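Local coordinates for protein EmGH1 (PDB 5Z87) that probably hydrolyses beta-glucosides such as cellobiose, at residues 55-67 / 343-356. Sequence-based numbering, arbitrary orientation.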
ATOM      1  N   THR A  55     -17.758  42.519 -16.615  1.00 23.66           N
ATOM      2  CA  THR A  55     -18.844  42.218 -15.697  1.00 28.01           C
ATOM      3  C   THR A  55     -18.613  40.867 -15.001  1.00 32.97           C
ATOM      4  O   THR A  55     -17.726  40.089 -15.359  1.00 28.66           O
ATOM      5  CB  THR A  55     -20.184  42.200 -16.437  1.00 33.44           C
ATOM      6  OG1 THR A  55     -20.266  41.027 -17.270  1.00 26.31           O
ATOM      7  CG2 THR A  55     -20.347  43.475 -17.298  1.00 26.25           C
ATOM      8  N   LEU A  56     -19.445  40.595 -13.992  1.00 28.23           N
ATOM      9  CA  LEU A  56     -19.455  39.286 -13.347  1.00 34.20           C
ATOM     10  C   LEU A  56     -19.646  38.164 -14.365  1.00 32.20           C
ATOM     11  O   LEU A  56     -18.903  37.173 -14.363  1.00 27.57           O
ATOM     12  CB  LEU A  56     -20.562  39.241 -12.295  1.00 28.56           C
ATOM     13  CG  LEU A  56     -20.898  37.875 -11.695  1.00 31.41           C
ATOM     14  CD1 LEU A  56     -19.700  37.340 -10.946  1.00 25.81           C
ATOM     15  CD2 LEU A  56     -22.100  37.971 -10.769  1.00 30.34           C
ATOM     16  N   ASP A  57     -20.643  38.305 -15.244  1.00 28.00           N
ATOM     17  CA  ASP A  57     -20.939  37.262 -16.222  1.00 27.14           C
ATOM     18  C   ASP A  57     -19.801  37.073 -17.217  1.00 30.73           C
ATOM     19  O   ASP A  57     -19.541  35.944 -17.660  1.00 26.08           O
ATOM     20  CB  ASP A  57     -22.239  37.586 -16.958  1.00 24.79           C
ATOM     21  CG  ASP A  57     -23.463  37.415 -16.077  1.00 35.73           C
ATOM     22  OD1 ASP A  57     -23.306  36.985 -14.918  1.00 37.87           O
ATOM     23  OD2 ASP A  57     -24.586  37.705 -16.543  1.00 43.46           O
ATOM     24  N   GLU A  58     -19.103  38.155 -17.573  1.00 26.25           N
ATOM     25  CA  GLU A  58     -17.997  38.035 -18.519  1.00 29.16           C
ATOM     26  C   GLU A  58     -16.788  37.358 -17.882  1.00 28.23           C
ATOM     27  O   GLU A  58     -16.117  36.545 -18.525  1.00 24.74           O
ATOM     28  CB  GLU A  58     -17.623  39.411 -19.063  1.00 24.42           C
ATOM     29  CG  GLU A  58     -18.742  40.053 -19.903  1.00 22.71           C
ATOM     30  CD  GLU A  58     -18.363  41.450 -20.360  1.00 28.51           C
ATOM     31  OE1 GLU A  58     -17.704  42.175 -19.574  1.00 23.14           O
ATOM     32  OE2 GLU A  58     -18.712  41.809 -21.509  1.00 27.27           O
ATOM     33  N   MET A  59     -16.482  37.694 -16.629  1.00 26.83           N
ATOM     34  CA  MET A  59     -15.395  37.011 -15.939  1.00 24.20           C
ATOM     35  C   MET A  59     -15.731  35.546 -15.695  1.00 27.88           C
ATOM     36  O   MET A  59     -14.877  34.670 -15.877  1.00 25.35           O
ATOM     37  CB  MET A  59     -15.090  37.708 -14.621  1.00 20.78           C
ATOM     38  CG  MET A  59     -14.375  39.018 -14.801  1.00 25.45           C
ATOM     39  SD  MET A  59     -13.916  39.741 -13.224  1.00 34.17           S
ATOM     40  CE  MET A  59     -15.544  40.004 -12.509  1.00 32.24           C
ATOM     41  N   ALA A  60     -16.971  35.265 -15.291  1.00 24.76           N
ATOM     42  CA  ALA A  60     -17.350  33.892 -14.995  1.00 26.61           C
ATOM     43  C   ALA A  60     -17.223  33.004 -16.222  1.00 24.16           C
ATOM     44  O   ALA A  60     -16.882  31.825 -16.100  1.00 28.93           O
ATOM     45  CB  ALA A  60     -18.771  33.844 -14.441  1.00 21.35           C
ATOM     46  N   ALA A  61     -17.466  33.550 -17.406  1.00 24.02           N
ATOM     47  CA  ALA A  61     -17.418  32.723 -18.607  1.00 26.62           C
ATOM     48  C   ALA A  61     -16.003  32.216 -18.880  1.00 25.39           C
ATOM     49  O   ALA A  61     -15.829  31.149 -19.481  1.00 22.53           O
ATOM     50  CB  ALA A  61     -17.958  33.516 -19.801  1.00 22.82           C
ATOM     51  N   GLN A  62     -14.987  32.962 -18.445  1.00 20.55           N
ATOM     52  CA  GLN A  62     -13.603  32.534 -18.583  1.00 23.95           C
ATOM     53  C   GLN A  62     -13.246  31.339 -17.694  1.00 24.60           C
ATOM     54  O   GLN A  62     -12.125  30.835 -17.802  1.00 19.79           O
ATOM     55  CB  GLN A  62     -12.667  33.713 -18.277  1.00 23.08           C
ATOM     56  CG  GLN A  62     -12.867  34.919 -19.198  1.00 18.39           C
ATOM     57  CD  GLN A  62     -12.485  34.619 -20.638  1.00 25.68           C
ATOM     58  OE1 GLN A  62     -11.385  34.128 -20.920  1.00 21.82           O
ATOM     59  NE2 GLN A  62     -13.412  34.883 -21.565  1.00 25.55           N
ATOM     60  N   LEU A  63     -14.150  30.867 -16.833  1.00 20.52           N
ATOM     61  CA  LEU A  63     -13.841  29.762 -15.930  1.00 24.78           C
ATOM     62  C   LEU A  63     -14.404  28.431 -16.413  1.00 24.69           C
ATOM     63  O   LEU A  63     -14.325  27.435 -15.686  1.00 22.07           O
ATOM     64  CB  LEU A  63     -14.353  30.067 -14.518  1.00 19.92           C
ATOM     65  CG  LEU A  63     -14.016  31.471 -13.994  1.00 21.48           C
ATOM     66  CD1 LEU A  63     -14.389  31.610 -12.542  1.00 26.15           C
ATOM     67  CD2 LEU A  63     -12.543  31.787 -14.181  1.00 22.86           C
ATOM     68  N   ASN A  64     -14.966  28.388 -17.619  1.00 23.31           N
ATOM     69  CA  ASN A  64     -15.559  27.179 -18.178  1.00 25.01           C
ATOM     70  C   ASN A  64     -14.674  26.631 -19.290  1.00 27.05           C
ATOM     71  O   ASN A  64     -14.110  27.402 -20.073  1.00 25.42           O
ATOM     72  CB  ASN A  64     -16.960  27.467 -18.726  1.00 25.68           C
ATOM     73  CG  ASN A  64     -17.842  28.181 -17.716  1.00 28.07           C
ATOM     74  OD1 ASN A  64     -17.811  27.859 -16.536  1.00 20.56           O
ATOM     75  ND2 ASN A  64     -18.631  29.155 -18.177  1.00 24.96           N
ATOM     76  N   CYS A  65     -14.556  25.299 -19.360  1.00 18.71           N
ATOM     77  CA  CYS A  65     -13.799  24.625 -20.420  1.00 19.44           C
ATOM     78  C   CYS A  65     -14.474  23.317 -20.816  1.00 26.35           C
ATOM     79  O   CYS A  65     -14.073  22.233 -20.371  1.00 26.34           O
ATOM     80  CB  CYS A  65     -12.358  24.364 -19.980  1.00 17.75           C
ATOM     81  SG  CYS A  65     -11.294  23.708 -21.291  1.00 23.85           S
ATOM     82  N   PRO A  66     -15.502  23.376 -21.665  1.00 25.17           N
ATOM     83  CA  PRO A  66     -16.137  22.146 -22.156  1.00 21.20           C
ATOM     84  C   PRO A  66     -15.311  21.520 -23.270  1.00 22.77           C
ATOM     85  O   PRO A  66     -14.306  22.067 -23.726  1.00 23.54           O
ATOM     86  CB  PRO A  66     -17.489  22.633 -22.694  1.00 21.51           C
ATOM     87  CG  PRO A  66     -17.152  24.001 -23.252  1.00 22.37           C
ATOM     88  CD  PRO A  66     -16.115  24.581 -22.267  1.00 20.49           C
ATOM     89  N   ARG A  67     -15.763  20.351 -23.707  1.00 24.13           N
ATOM     90  CA  ARG A  67     -15.186  19.742 -24.893  1.00 28.53           C
ATOM     91  C   ARG A  67     -15.506  20.586 -26.119  1.00 25.16           C
ATOM     92  O   ARG A  67     -16.603  21.136 -26.249  1.00 24.30           O
ATOM     93  CB  ARG A  67     -15.707  18.319 -25.073  1.00 30.76           C
ATOM     94  CG  ARG A  67     -14.630  17.348 -25.511  1.00 34.06           C
ATOM     95  CD  ARG A  67     -15.147  15.928 -25.581  1.00 45.81           C
ATOM     96  NE  ARG A  67     -14.990  15.269 -24.293  1.00 54.02           N
ATOM     97  CZ  ARG A  67     -13.905  14.591 -23.933  1.00 47.04           C
ATOM     98  NH1 ARG A  67     -13.842  14.038 -22.720  1.00 41.49           N
ATOM     99  NH2 ARG A  67     -12.889  14.476 -24.786  1.00 38.91           N
ATOM    100  N   ASP A 343      -9.233  27.251 -10.749  1.00 20.01           N
ATOM    101  CA  ASP A 343      -9.579  28.456 -11.493  1.00 23.39           C
ATOM    102  C   ASP A 343     -10.489  28.183 -12.683  1.00 24.80           C
ATOM    103  O   ASP A 343     -11.383  28.987 -12.960  1.00 26.46           O
ATOM    104  CB  ASP A 343      -8.309  29.163 -11.985  1.00 19.02           C
ATOM    105  CG  ASP A 343      -7.388  29.546 -10.856  1.00 23.36           C
ATOM    106  OD1 ASP A 343      -7.895  30.110  -9.856  1.00 27.49           O
ATOM    107  OD2 ASP A 343      -6.166  29.282 -10.961  1.00 19.65           O
ATOM    108  N   ILE A 344     -10.285  27.081 -13.404  1.00 22.34           N
ATOM    109  CA  ILE A 344     -11.072  26.792 -14.592  1.00 17.66           C
ATOM    110  C   ILE A 344     -11.493  25.329 -14.563  1.00 23.05           C
ATOM    111  O   ILE A 344     -10.685  24.444 -14.265  1.00 22.47           O
ATOM    112  CB  ILE A 344     -10.307  27.140 -15.890  1.00 18.27           C
ATOM    113  CG1 ILE A 344     -11.113  26.723 -17.118  1.00 23.95           C
ATOM    114  CG2 ILE A 344      -8.938  26.521 -15.904  1.00 17.26           C
ATOM    115  CD1 ILE A 344     -10.701  27.449 -18.386  1.00 20.54           C
ATOM    116  N   GLU A 345     -12.765  25.082 -14.856  1.00 21.73           N
ATOM    117  CA  GLU A 345     -13.354  23.762 -14.753  1.00 18.83           C
ATOM    118  C   GLU A 345     -13.362  23.091 -16.123  1.00 24.35           C
ATOM    119  O   GLU A 345     -13.983  23.585 -17.069  1.00 20.79           O
ATOM    120  CB  GLU A 345     -14.769  23.843 -14.193  1.00 19.93           C
ATOM    121  CG  GLU A 345     -15.485  22.533 -14.273  1.00 19.62           C
ATOM    122  CD  GLU A 345     -16.920  22.656 -13.870  1.00 24.75           C
ATOM    123  OE1 GLU A 345     -17.407  21.777 -13.131  1.00 17.60           O
ATOM    124  OE2 GLU A 345     -17.556  23.651 -14.276  1.00 26.78           O
ATOM    125  N   LEU A 346     -12.658  21.975 -16.220  1.00 26.13           N
ATOM    126  CA  LEU A 346     -12.684  21.123 -17.399  1.00 20.89           C
ATOM    127  C   LEU A 346     -13.885  20.196 -17.265  1.00 22.38           C
ATOM    128  O   LEU A 346     -13.871  19.250 -16.474  1.00 21.69           O
ATOM    129  CB  LEU A 346     -11.375  20.354 -17.509  1.00 17.12           C
ATOM    130  CG  LEU A 346     -11.336  19.269 -18.570  1.00 26.36           C
ATOM    131  CD1 LEU A 346     -11.439  19.878 -19.962  1.00 16.13           C
ATOM    132  CD2 LEU A 346     -10.042  18.470 -18.407  1.00 16.61           C
ATOM    133  N   ALA A 347     -14.949  20.486 -18.015  1.00 26.46           N
ATOM    134  CA  ALA A 347     -16.189  19.723 -17.912  1.00 23.98           C
ATOM    135  C   ALA A 347     -17.209  20.196 -18.939  1.00 23.97           C
ATOM    136  O   ALA A 347     -17.190  21.358 -19.354  1.00 21.41           O
ATOM    137  CB  ALA A 347     -16.792  19.836 -16.505  1.00 22.01           C
ATOM    138  N   ASN A 348     -18.093  19.300 -19.361  1.00 21.50           N
ATOM    139  CA  ASN A 348     -19.292  19.676 -20.088  1.00 25.87           C
ATOM    140  C   ASN A 348     -20.388  19.983 -19.084  1.00 24.92           C
ATOM    141  O   ASN A 348     -20.574  19.245 -18.114  1.00 22.16           O
ATOM    142  CB  ASN A 348     -19.763  18.558 -21.017  1.00 21.82           C
ATOM    143  CG  ASN A 348     -18.924  18.436 -22.247  1.00 26.98           C
ATOM    144  OD1 ASN A 348     -18.141  19.331 -22.581  1.00 28.48           O
ATOM    145  ND2 ASN A 348     -19.068  17.316 -22.935  1.00 25.12           N
ATOM    146  N   ASN A 349     -21.119  21.070 -19.326  1.00 26.61           N
ATOM    147  CA  ASN A 349     -22.203  21.473 -18.440  1.00 23.89           C
ATOM    148  C   ASN A 349     -21.735  21.469 -16.986  1.00 21.20           C
ATOM    149  O   ASN A 349     -22.330  20.838 -16.114  1.00 25.21           O
ATOM    150  CB  ASN A 349     -23.412  20.555 -18.640  1.00 25.29           C
ATOM    151  CG  ASN A 349     -24.636  21.035 -17.905  1.00 27.35           C
ATOM    152  OD1 ASN A 349     -24.834  22.230 -17.732  1.00 31.96           O
ATOM    153  ND2 ASN A 349     -25.467  20.100 -17.460  1.00 31.66           N
ATOM    154  N   GLY A 350     -20.629  22.155 -16.737  1.00 20.80           N
ATOM    155  CA  GLY A 350     -19.966  22.068 -15.451  1.00 24.18           C
ATOM    156  C   GLY A 350     -20.724  22.756 -14.329  1.00 25.27           C
ATOM    157  O   GLY A 350     -21.675  23.517 -14.527  1.00 27.83           O
ATOM    158  N   VAL A 351     -20.283  22.477 -13.101  1.00 24.29           N
ATOM    159  CA  VAL A 351     -20.898  23.133 -11.958  1.00 27.70           C
ATOM    160  C   VAL A 351     -20.469  24.597 -11.867  1.00 24.18           C
ATOM    161  O   VAL A 351     -21.170  25.403 -11.241  1.00 24.13           O
ATOM    162  CB  VAL A 351     -20.606  22.366 -10.645  1.00 22.10           C
ATOM    163  CG1 VAL A 351     -21.126  20.940 -10.735  1.00 20.73           C
ATOM    164  CG2 VAL A 351     -19.115  22.384 -10.299  1.00 20.87           C
ATOM    165  N   TYR A 352     -19.348  24.976 -12.498  1.00 21.08           N
ATOM    166  CA  TYR A 352     -18.978  26.389 -12.496  1.00 27.83           C
ATOM    167  C   TYR A 352     -19.968  27.263 -13.257  1.00 25.22           C
ATOM    168  O   TYR A 352     -19.908  28.486 -13.121  1.00 25.63           O
ATOM    169  CB  TYR A 352     -17.585  26.599 -13.082  1.00 25.60           C
ATOM    170  CG  TYR A 352     -16.474  26.486 -12.072  1.00 20.28           C
ATOM    171  CD1 TYR A 352     -16.692  25.892 -10.830  1.00 18.29           C
ATOM    172  CD2 TYR A 352     -15.199  26.960 -12.364  1.00 21.28           C
ATOM    173  CE1 TYR A 352     -15.658  25.782  -9.883  1.00 18.19           C
ATOM    174  CE2 TYR A 352     -14.151  26.852 -11.430  1.00 25.55           C
ATOM    175  CZ  TYR A 352     -14.396  26.264 -10.192  1.00 23.77           C
ATOM    176  OH  TYR A 352     -13.374  26.158  -9.283  1.00 16.76           O
ATOM    177  N   LEU A 353     -20.873  26.675 -14.043  1.00 25.95           N
ATOM    178  CA  LEU A 353     -21.914  27.468 -14.677  1.00 23.28           C
ATOM    179  C   LEU A 353     -22.850  28.093 -13.645  1.00 27.94           C
ATOM    180  O   LEU A 353     -23.535  29.070 -13.958  1.00 29.35           O
ATOM    181  CB  LEU A 353     -22.703  26.617 -15.674  1.00 18.36           C
ATOM    182  CG  LEU A 353     -22.107  26.447 -17.087  1.00 31.48           C
ATOM    183  CD1 LEU A 353     -20.682  25.946 -17.069  1.00 31.82           C
ATOM    184  CD2 LEU A 353     -22.947  25.521 -17.959  1.00 29.06           C
ATOM    185  N   MET A 354     -22.872  27.570 -12.417  1.00 28.11           N
ATOM    186  CA  MET A 354     -23.670  28.139 -11.335  1.00 27.37           C
ATOM    187  C   MET A 354     -22.997  29.326 -10.657  1.00 22.34           C
ATOM    188  O   MET A 354     -23.637  29.982  -9.831  1.00 28.02           O
ATOM    189  CB  MET A 354     -23.970  27.075 -10.263  1.00 23.89           C
ATOM    190  CG  MET A 354     -24.759  25.864 -10.748  1.00 27.02           C
ATOM    191  SD  MET A 354     -24.858  24.563  -9.486  1.00 33.19           S
ATOM    192  CE  MET A 354     -25.607  23.241 -10.439  1.00 43.27           C
ATOM    193  N   LEU A 355     -21.729  29.609 -10.963  1.00 24.80           N
ATOM    194  CA  LEU A 355     -21.007  30.642 -10.221  1.00 25.41           C
ATOM    195  C   LEU A 355     -21.668  32.021 -10.286  1.00 28.07           C
ATOM    196  O   LEU A 355     -21.773  32.675  -9.233  1.00 29.03           O
ATOM    197  CB  LEU A 355     -19.558  30.701 -10.707  1.00 23.18           C
ATOM    198  CG  LEU A 355     -18.663  29.507 -10.401  1.00 25.84           C
ATOM    199  CD1 LEU A 355     -17.242  29.802 -10.878  1.00 25.30           C
ATOM    200  CD2 LEU A 355     -18.683  29.177  -8.913  1.00 24.17           C
ATOM    201  N   PRO A 356     -22.117  32.528 -11.448  1.00 27.09           N
ATOM    202  CA  PRO A 356     -22.750  33.868 -11.440  1.00 30.07           C
ATOM    203  C   PRO A 356     -23.990  33.934 -10.566  1.00 26.25           C
ATOM    204  O   PRO A 356     -24.118  34.849  -9.746  1.00 28.00           O
ATOM    205  CB  PRO A 356     -23.077  34.119 -12.925  1.00 27.54           C
ATOM    206  CG  PRO A 356     -22.157  33.218 -13.683  1.00 30.39           C
ATOM    207  CD  PRO A 356     -21.994  31.991 -12.819  1.00 24.97           C
TER
HETATM  208  O   HOH W   1     -18.700  30.569 -14.392  1.00 22.22           O
HETATM  209  O   HOH W   2     -17.458  24.977 -16.421  1.00 21.58           O
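A short parallel strand pair, Asn64-Cys65 beside Glu345-Leu346, closes the barrel of the TIM-barrel-like N-terminal domain of this family 3 glycosidase. Glu345 N gives Leu63 O a nearly straight bond (2.9 Å, 174°), a weak one runs from Cys65 N to Glu345 O, and Ala347 N bonds to Cys65 O. Beyond the strands the amide of Asn348 takes over: its OD1 receives Arg67 N in the carbonyl plane at 2.8 Å. Glu345 stretches away from the strand, CG anti to N (chi1 171°), and its carboxylate grips the start of the 3-10 turn, OE1 taking Val351 N through its syn lone pair and OE2 taking Tyr352 N at 2.9 Å. A glutamine here would probably leave one of those two amides without its acceptor and let the turn shift against the strand. The Tyr352 ring turns its edge to Leu63 O (CD2 3.5 Å away), while Leu355 CD1 lies against one face near its rim and touches Leu63 CD1 at 3.8 Å. Farther along, Pro356 CG sits against Ala60 CB (3.5 Å), and Asp57, salt-bridged to Arg360, borders the proline ring. Helix 366-382 packs against Leu63 and Ile344 and helix 330-340 against Tyr352, while backbone bonds from Asn64 to Gly91 and Ile344 to Val310 tie the pair to the outermost strands, 91-93 and 309-311, of the six-stranded parallel sheet.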